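Local coordinates for 2,4-dihydroxyhept-2-ene-1,7-dioic acid aldolase (Kordia algicida OT-1, PDB 6BDE), which binds a heme b group and, as a member of the H-NOX family, probably serves as a nitric oxide sensor in signalling, at residues H104-V107 / R108-Y111; D60-I63 / D64-L67; K164-E167 / D168-V172. The protein carries 1 engineered substitution. All blocks are in the same frame, centred on the assembly; numbering follows the deposited sequence.

Contact 1 of 3, residues H104-V107 / R108-Y111. With HEM (protoporphyrin IX containing Fe), chain B.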
loop_
_atom_site.group_PDB
_atom_site.type_symbol
_atom_site.label_atom_id
_atom_site.label_comp_id
_atom_site.label_asym_id
_atom_site.label_seq_id
_atom_site.Cartn_x
_atom_site.Cartn_y
_atom_site.Cartn_z
ATOM N N HIS A 104 3.552 -9.130 -8.032
ATOM C CA HIS A 104 4.506 -8.087 -8.380
ATOM C C HIS A 104 5.419 -8.481 -9.534
ATOM O O HIS A 104 6.096 -7.609 -10.091
ATOM C CB HIS A 104 5.329 -7.697 -7.149
ATOM C CG HIS A 104 4.627 -6.731 -6.244
ATOM N ND1 HIS A 104 5.088 -6.414 -4.986
ATOM C CD2 HIS A 104 3.492 -6.013 -6.420
ATOM C CE1 HIS A 104 4.268 -5.542 -4.424
ATOM N NE2 HIS A 104 3.293 -5.281 -5.275
ATOM N N VAL A 105 5.448 -9.761 -9.914
ATOM C CA VAL A 105 6.085 -10.139 -11.171
ATOM C C VAL A 105 5.275 -9.612 -12.348
ATOM O O VAL A 105 5.832 -9.102 -13.328
ATOM C CB VAL A 105 6.267 -11.667 -11.243
ATOM C CG1 VAL A 105 6.713 -12.085 -12.637
ATOM C CG2 VAL A 105 7.269 -12.135 -10.197
ATOM N N GLU A 106 3.946 -9.715 -12.265
ATOM C CA GLU A 106 3.090 -9.174 -13.314
ATOM C C GLU A 106 3.163 -7.654 -13.356
ATOM O O GLU A 106 3.082 -7.052 -14.433
ATOM C CB GLU A 106 1.647 -9.633 -13.100
ATOM C CG GLU A 106 1.433 -11.122 -13.302
ATOM C CD GLU A 106 1.899 -11.591 -14.664
ATOM O OE1 GLU A 106 1.438 -11.025 -15.678
ATOM O OE2 GLU A 106 2.726 -12.525 -14.722
ATOM N N VAL A 107 3.316 -7.017 -12.192
ATOM C CA VAL A 107 3.404 -5.559 -12.140
ATOM C C VAL A 107 4.647 -5.073 -12.878
ATOM O O VAL A 107 4.618 -4.043 -13.562
ATOM C CB VAL A 107 3.390 -5.077 -10.678
ATOM C CG1 VAL A 107 3.488 -3.559 -10.615
ATOM C CG2 VAL A 107 2.136 -5.568 -9.975
ATOM N N ARG A 108 5.755 -5.806 -12.756
ATOM C CA ARG A 108 6.971 -5.413 -13.460
ATOM C C ARG A 108 6.796 -5.505 -14.970
ATOM O O ARG A 108 7.461 -4.779 -15.718
ATOM C CB ARG A 108 8.151 -6.271 -12.997
ATOM C CG ARG A 108 9.506 -5.760 -13.464
ATOM C CD ARG A 108 10.635 -6.274 -12.587
ATOM N NE ARG A 108 10.580 -5.729 -11.234
ATOM C CZ ARG A 108 10.750 -4.444 -10.938
ATOM N NH1 ARG A 108 10.985 -3.566 -11.902
ATOM N NH2 ARG A 108 10.685 -4.037 -9.678
ATOM N N LYS A 109 5.903 -6.383 -15.434
ATOM C CA LYS A 109 5.570 -6.418 -16.854
ATOM C C LYS A 109 4.722 -5.213 -17.245
ATOM O O LYS A 109 4.905 -4.637 -18.324
ATOM C CB LYS A 109 4.838 -7.715 -17.193
ATOM C CG LYS A 109 5.601 -8.981 -16.827
ATOM C CD LYS A 109 4.835 -10.220 -17.270
ATOM C CE LYS A 109 5.296 -11.453 -16.515
ATOM N NZ LYS A 109 4.778 -12.712 -17.119
ATOM N N ILE A 110 3.774 -4.825 -16.389
ATOM C CA ILE A 110 2.998 -3.612 -16.636
ATOM C C ILE A 110 3.926 -2.406 -16.680
ATOM O O ILE A 110 4.031 -1.708 -17.695
ATOM C CB ILE A 110 1.910 -3.432 -15.562
ATOM C CG1 ILE A 110 1.079 -4.708 -15.400
ATOM C CG2 ILE A 110 1.017 -2.244 -15.899
ATOM C CD1 ILE A 110 0.265 -4.730 -14.120
ATOM N N TYR A 111 4.630 -2.161 -15.579
ATOM C CA TYR A 111 5.551 -1.032 -15.455
ATOM C C TYR A 111 6.968 -1.567 -15.315
ATOM O O TYR A 111 7.386 -1.938 -14.204
ATOM C CB TYR A 111 5.181 -0.160 -14.255
ATOM C CG TYR A 111 3.742 0.318 -14.262
ATOM C CD1 TYR A 111 3.306 1.255 -15.190
ATOM C CD2 TYR A 111 2.821 -0.171 -13.345
ATOM C CE1 TYR A 111 1.996 1.693 -15.205
ATOM C CE2 TYR A 111 1.505 0.261 -13.352
ATOM C CZ TYR A 111 1.099 1.193 -14.285
ATOM O OH TYR A 111 -0.207 1.627 -14.299
HETATM C CHA HEM B . 3.986 -0.570 -4.881
HETATM C CHB HEM B . 0.584 -2.845 -8.450
HETATM C CHC HEM B . -1.067 -6.439 -4.611
HETATM C CHD HEM B . 2.164 -4.000 -0.958
HETATM C C1A HEM B . 2.948 -1.205 -6.074
HETATM C C2A HEM B . 2.915 -0.298 -7.160
HETATM C C3A HEM B . 2.079 -0.864 -8.034
HETATM C C4A HEM B . 1.668 -2.058 -7.409
HETATM C CMA HEM B . 1.666 -0.337 -9.407
HETATM C CAA HEM B . 3.685 1.013 -7.317
HETATM C CBA HEM B . 5.035 0.692 -7.965
HETATM C CGA HEM B . 5.815 1.964 -8.285
HETATM O O1A HEM B . 6.854 1.900 -8.995
HETATM O O2A HEM B . 5.425 3.077 -7.843
HETATM C C1B HEM B . -0.113 -3.992 -7.482
HETATM C C2B HEM B . -1.378 -4.717 -7.981
HETATM C C3B HEM B . -1.747 -5.625 -6.945
HETATM C C4B HEM B . -0.710 -5.427 -5.878
HETATM C CMB HEM B . -2.081 -4.506 -9.322
HETATM C CAB HEM B . -2.916 -6.603 -6.915
HETATM C CBB HEM B . -3.055 -7.513 -7.857
HETATM C C1C HEM B . -0.136 -5.761 -3.344
HETATM C C2C HEM B . -0.580 -6.238 -2.091
HETATM C C3C HEM B . 0.220 -5.634 -1.196
HETATM C C4C HEM B . 1.090 -4.842 -1.970
HETATM C CMC HEM B . -1.712 -7.225 -1.815
HETATM C CAC HEM B . 0.203 -5.781 0.322
HETATM C CBC HEM B . 1.110 -6.528 0.913
HETATM C C1D HEM B . 2.807 -2.854 -1.997
HETATM C C2D HEM B . 3.524 -1.801 -1.188
HETATM C C3D HEM B . 4.021 -0.881 -2.151
HETATM C C4D HEM B . 3.574 -1.416 -3.528
HETATM C CMD HEM B . 3.702 -1.737 0.327
HETATM C CAD HEM B . 4.835 0.382 -1.868
HETATM C CBD HEM B . 6.226 0.289 -2.487
HETATM C CGD HEM B . 7.214 -0.175 -1.422
HETATM O O1D HEM B . 6.783 -0.635 -0.332
HETATM O O2D HEM B . 8.451 -0.101 -1.641
HETATM N NA HEM B . 2.122 -2.334 -6.109
HETATM N NB HEM B . 0.327 -4.375 -6.055
HETATM N NC HEM B . 0.890 -4.809 -3.359
HETATM N ND HEM B . 2.699 -2.686 -3.473
HETATM FE FE HEM B . 1.892 -3.911 -4.864
HETATM O O HOH W 1 8.814 -8.220 -9.660
#
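H104 works in two directions: its carbonyl O accepts the N-H of R108, with N and O 3.2 Å apart, while its imidazole leaves the helix for the heme. With CG anti to the carbonyl carbon (chi1 -82°), the ring is directed so that NE2 binds the heme iron at 2.0 Å. A water 2.8 Å from H104 O donates a second bond to that carbonyl and accepts a weak one from R108 NE; the guanidinium goes on to A114, whose backbone O takes a bond from NH1. V105 is exposed, and its CG1 lies 4.2 Å from K109 CE one turn on. All this belongs to helix 99-110, the proximal helix of the H-NOX fold, which supplies the axial ligand. E106 faces K109 in an i to i+3 salt bridge, OE2 to NZ 3.2 Å, weak as a hydrogen bond; the glutamate chain bends at chi2 whereas the lysine is extended beyond CG. E106 O also receives I110 N, which lies in the carbonyl plane. V107 turns to the porphyrin, its CG2 3.5 Å from the meso carbon CHB. Its carbonyl O takes Y111 N at 2.8 Å, nearly straight (168°), just where Y111 leaves helical geometry. I110 CG2 sits over one face of the Y111 ring, whose CE2 lies 4.0 Å from the heme methyl CMA.

Contact 2 of 3, residues D60-I63 / D64-L67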
loop_
_atom_site.group_PDB
_atom_site.type_symbol
_atom_site.label_atom_id
_atom_site.label_comp_id
_atom_site.label_asym_id
_atom_site.label_seq_id
_atom_site.Cartn_x
_atom_site.Cartn_y
_atom_site.Cartn_z
ATOM N N ASP A 60 -2.317 16.802 11.120
ATOM C CA ASP A 60 -2.059 16.149 12.404
ATOM C C ASP A 60 -2.431 14.668 12.385
ATOM O O ASP A 60 -2.604 14.054 13.441
ATOM C CB ASP A 60 -2.780 16.862 13.557
ATOM C CG ASP A 60 -2.096 16.644 14.894
ATOM O OD1 ASP A 60 -0.917 16.230 14.900
ATOM O OD2 ASP A 60 -2.737 16.885 15.938
ATOM N N VAL A 61 -2.555 14.080 11.199
ATOM C CA VAL A 61 -2.744 12.643 11.044
ATOM C C VAL A 61 -1.390 12.024 10.739
ATOM O O VAL A 61 -0.633 12.544 9.911
ATOM C CB VAL A 61 -3.766 12.324 9.936
ATOM C CG1 VAL A 61 -3.878 10.816 9.723
ATOM C CG2 VAL A 61 -5.122 12.937 10.267
ATOM N N SER A 62 -1.075 10.922 11.415
ATOM C CA SER A 62 0.227 10.294 11.250
ATOM C C SER A 62 0.402 9.766 9.831
ATOM O O SER A 62 -0.569 9.456 9.133
ATOM C CB SER A 62 0.400 9.150 12.249
ATOM O OG SER A 62 -0.383 8.028 11.877
ATOM N N ILE A 63 1.663 9.670 9.402
ATOM C CA ILE A 63 1.958 9.094 8.093
ATOM C C ILE A 63 1.490 7.646 8.036
ATOM O O ILE A 63 1.016 7.170 6.997
ATOM C CB ILE A 63 3.462 9.225 7.781
ATOM C CG1 ILE A 63 3.856 10.698 7.673
ATOM C CG2 ILE A 63 3.816 8.486 6.496
ATOM C CD1 ILE A 63 5.312 10.918 7.320
ATOM N N ASP A 64 1.604 6.930 9.158
ATOM C CA ASP A 64 1.090 5.567 9.252
ATOM C C ASP A 64 -0.377 5.501 8.842
ATOM O O ASP A 64 -0.760 4.725 7.960
ATOM C CB ASP A 64 1.260 5.044 10.682
ATOM C CG ASP A 64 2.639 4.478 10.941
ATOM O OD1 ASP A 64 3.471 4.478 10.012
ATOM O OD2 ASP A 64 2.887 4.032 12.080
ATOM N N ASP A 65 -1.213 6.328 9.476
ATOM C CA ASP A 65 -2.650 6.278 9.224
ATOM C C ASP A 65 -2.989 6.779 7.826
ATOM O O ASP A 65 -3.926 6.277 7.192
ATOM C CB ASP A 65 -3.390 7.095 10.281
ATOM C CG ASP A 65 -3.498 6.370 11.606
ATOM O OD1 ASP A 65 -2.901 5.281 11.744
ATOM O OD2 ASP A 65 -4.176 6.893 12.513
ATOM N N LEU A 66 -2.254 7.778 7.334
ATOM C CA LEU A 66 -2.489 8.264 5.979
ATOM C C LEU A 66 -2.188 7.183 4.949
ATOM O O LEU A 66 -2.957 6.985 4.001
ATOM C CB LEU A 66 -1.646 9.511 5.711
ATOM C CG LEU A 66 -2.010 10.776 6.490
ATOM C CD1 LEU A 66 -0.920 11.828 6.351
ATOM C CD2 LEU A 66 -3.350 11.322 6.019
ATOM N N LEU A 67 -1.072 6.467 5.124
ATOM C CA LEU A 67 -0.721 5.403 4.191
ATOM C C LEU A 67 -1.646 4.200 4.333
ATOM O O LEU A 67 -1.920 3.515 3.342
ATOM C CB LEU A 67 0.734 4.983 4.396
ATOM C CG LEU A 67 1.790 5.925 3.814
ATOM C CD1 LEU A 67 3.191 5.416 4.116
ATOM C CD2 LEU A 67 1.588 6.099 2.317
HETATM O O HOH W 2 -2.934 9.659 13.309
HETATM O O HOH W 3 -1.033 5.947 13.641
#
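S62 and L66 are joined where the chain passes from the loop after helix 45-59 into the first turn of helix 63-81: L66 N donates to S62 O at 3.0 Å, close to straight. The next rung follows in step, L67 N to I63 O at 2.9 Å. V61 and S62 still have extended backbones, whereas I63 onward is helical. Among the side chains, S62 OG accepts D65 N at 3.1 Å with an N-H...O angle of 164°. Its chi1 of 73° places OG between the backbone N and the carbonyl carbon, a crowded position that turns the hydroxyl back over the first turn, to the N-H of D65. D65 answers through two waters. One accepts from S62 N and donates to D65 OD2, 3.1 Å from the water; the other sits between S62 OG and D65 OD1, its bond to the carboxylate being weak. Further in, V61 CG1 meets L66 CG at 3.7 Å, the two side chains crossing at a slant, and L66 continues onto L55 of helix 45-59. I63 and L67 lie side by side and point the same way, with CG2 of I63 3.9 Å from CD1 of L67; both reach helix 45-59, at Q53 and S56 and at L52. D64 touches H140 and H141 of helix 140-153. S62 is thus a serine N-cap with half of a capping box, the return link from its N to D65 running through water, while V61 (N') and L66 (N4) form a hydrophobic staple.

Contact 3 of 3, residues K164-E167 / D168-V172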
loop_
_atom_site.group_PDB
_atom_site.type_symbol
_atom_site.label_atom_id
_atom_site.label_comp_id
_atom_site.label_asym_id
_atom_site.label_seq_id
_atom_site.Cartn_x
_atom_site.Cartn_y
_atom_site.Cartn_z
ATOM N N LYS A 164 8.709 -3.867 13.567
ATOM C CA LYS A 164 9.764 -3.152 12.859
ATOM C C LYS A 164 11.113 -3.739 13.253
ATOM O O LYS A 164 11.586 -3.531 14.375
ATOM C CB LYS A 164 9.704 -1.660 13.171
ATOM C CG LYS A 164 8.434 -0.972 12.698
ATOM C CD LYS A 164 8.513 0.531 12.911
ATOM C CE LYS A 164 7.170 1.196 12.669
ATOM N NZ LYS A 164 7.156 2.604 13.154
ATOM N N ILE A 165 11.733 -4.482 12.334
ATOM C CA ILE A 165 13.074 -4.997 12.590
ATOM C C ILE A 165 14.090 -3.865 12.531
ATOM O O ILE A 165 14.988 -3.771 13.377
ATOM C CB ILE A 165 13.414 -6.125 11.600
ATOM C CG1 ILE A 165 12.263 -7.134 11.524
ATOM C CG2 ILE A 165 14.702 -6.817 12.011
ATOM C CD1 ILE A 165 11.870 -7.722 12.865
ATOM N N LYS A 166 13.970 -2.994 11.534
ATOM C CA LYS A 166 14.692 -1.733 11.498
ATOM C C LYS A 166 13.745 -0.616 11.913
ATOM O O LYS A 166 12.591 -0.575 11.477
ATOM C CB LYS A 166 15.264 -1.460 10.103
ATOM C CG LYS A 166 16.249 -2.520 9.626
ATOM C CD LYS A 166 16.536 -2.393 8.137
ATOM C CE LYS A 166 17.503 -1.256 7.845
ATOM N NZ LYS A 166 17.551 -0.939 6.389
ATOM N N GLU A 167 14.237 0.286 12.767
ATOM C CA GLU A 167 13.358 1.279 13.378
ATOM C C GLU A 167 12.744 2.217 12.347
ATOM O O GLU A 167 11.647 2.745 12.567
ATOM C CB GLU A 167 14.125 2.075 14.435
ATOM C CG GLU A 167 13.233 2.821 15.417
ATOM C CD GLU A 167 12.303 1.897 16.181
ATOM O OE1 GLU A 167 12.741 0.791 16.565
ATOM O OE2 GLU A 167 11.133 2.277 16.398
ATOM N N ASP A 168 13.418 2.432 11.219
ATOM C CA ASP A 168 12.911 3.334 10.190
ATOM C C ASP A 168 11.841 2.696 9.307
ATOM O O ASP A 168 11.419 3.318 8.327
ATOM C CB ASP A 168 14.066 3.854 9.326
ATOM C CG ASP A 168 14.859 2.741 8.661
ATOM O OD1 ASP A 168 14.436 1.567 8.720
ATOM O OD2 ASP A 168 15.918 3.047 8.073
ATOM N N GLY A 169 11.400 1.481 9.625
ATOM C CA GLY A 169 10.341 0.838 8.876
ATOM C C GLY A 169 10.749 0.241 7.549
ATOM O O GLY A 169 9.870 -0.129 6.763
ATOM N N THR A 170 12.047 0.134 7.269
ATOM C CA THR A 170 12.507 -0.445 6.013
ATOM C C THR A 170 12.610 -1.963 6.059
ATOM O O THR A 170 12.848 -2.583 5.016
ATOM C CB THR A 170 13.863 0.150 5.615
ATOM O OG1 THR A 170 14.811 -0.061 6.665
ATOM C CG2 THR A 170 13.729 1.644 5.348
ATOM N N GLU A 171 12.451 -2.571 7.233
ATOM C CA GLU A 171 12.338 -4.021 7.363
ATOM C C GLU A 171 11.294 -4.299 8.435
ATOM O O GLU A 171 11.506 -3.971 9.607
ATOM C CB GLU A 171 13.676 -4.669 7.718
ATOM C CG GLU A 171 13.614 -6.188 7.764
ATOM C CD GLU A 171 14.912 -6.818 8.226
ATOM O OE1 GLU A 171 15.930 -6.099 8.304
ATOM O OE2 GLU A 171 14.913 -8.033 8.514
ATOM N N VAL A 172 10.169 -4.886 8.035
ATOM C CA VAL A 172 9.026 -5.086 8.918
ATOM C C VAL A 172 8.552 -6.526 8.788
ATOM O O VAL A 172 8.337 -7.017 7.675
ATOM C CB VAL A 172 7.877 -4.113 8.591
ATOM C CG1 VAL A 172 6.715 -4.317 9.552
ATOM C CG2 VAL A 172 8.364 -2.671 8.633
HETATM O O HOH W 4 17.480 2.034 6.406
#
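Two carboxylates are the flat groups that meet the other segment. I165 CB and CG2 lie over one face of the E171 carboxylate, CG2 3.7 Å from OE2, and beyond OE1 the aliphatic part of K166 passes, its CD 3.8 Å from that oxygen. E171 is fully extended, with CG anti to the backbone N (chi1 -176°), which carries the carboxylate out beneath I165 while the K166 side chain crosses that of E171 at about a right angle. The D168 carboxylate has T170 OG1 and T170 N on the same side of its plane, both donating to OD1, and K166 CB on the opposite side, 3.4 Å from OD1. The hydroxyl bond, OG1 to OD1 2.6 Å, arrives on the syn side but 30° out of the carboxylate plane; T170 N comes from further above it and closes an Asx turn.

The backbone forms the hairpin end between strands 158-164 and 171-178. K164 and V172 are its antiparallel, non-hydrogen-bonded pair, and beyond them E171 O accepts both I165 N, at 2.8 Å, and K166 N, at 3.3 Å, the pattern of a classic beta bulge. A type I turn from K166 to G169 follows, closed by G169 N to K166 O at 3.0 Å; G169 has a positive phi. T170 and V172 also bond through their backbones to S135 and Y133, both heme-binding residues.

K166 bends at chi3 to bring NZ 2.9 Å from T170 OG1. The nearby positive charge would probably favour an ionised D168. Bonds run from NZ through the threonine hydroxyl to D168 OD1 and through a water to OD2, so that lysine and carboxylate are tied across the hairpin tip by two relays.

How the contacts relate
Contact 1 is the one that touches the heme directly, holding the axial ligand of its iron; contacts 2 and 3 lie further off, the side chains of L67 and T170 standing about 8 and 9 Å from the cofactor. Contacts 1 and 2 are on opposite sides of the chain's centre, with their own centres 28 Å apart. Contact 3 is a neighbour of contact 2, centres 17 Å and nearest atoms about 5 Å apart, and both border helix 140-153 at H140. Y133, a heme-binding residue, lies about 4 Å from V172 and about 8 Å from L67, side chain to side chain.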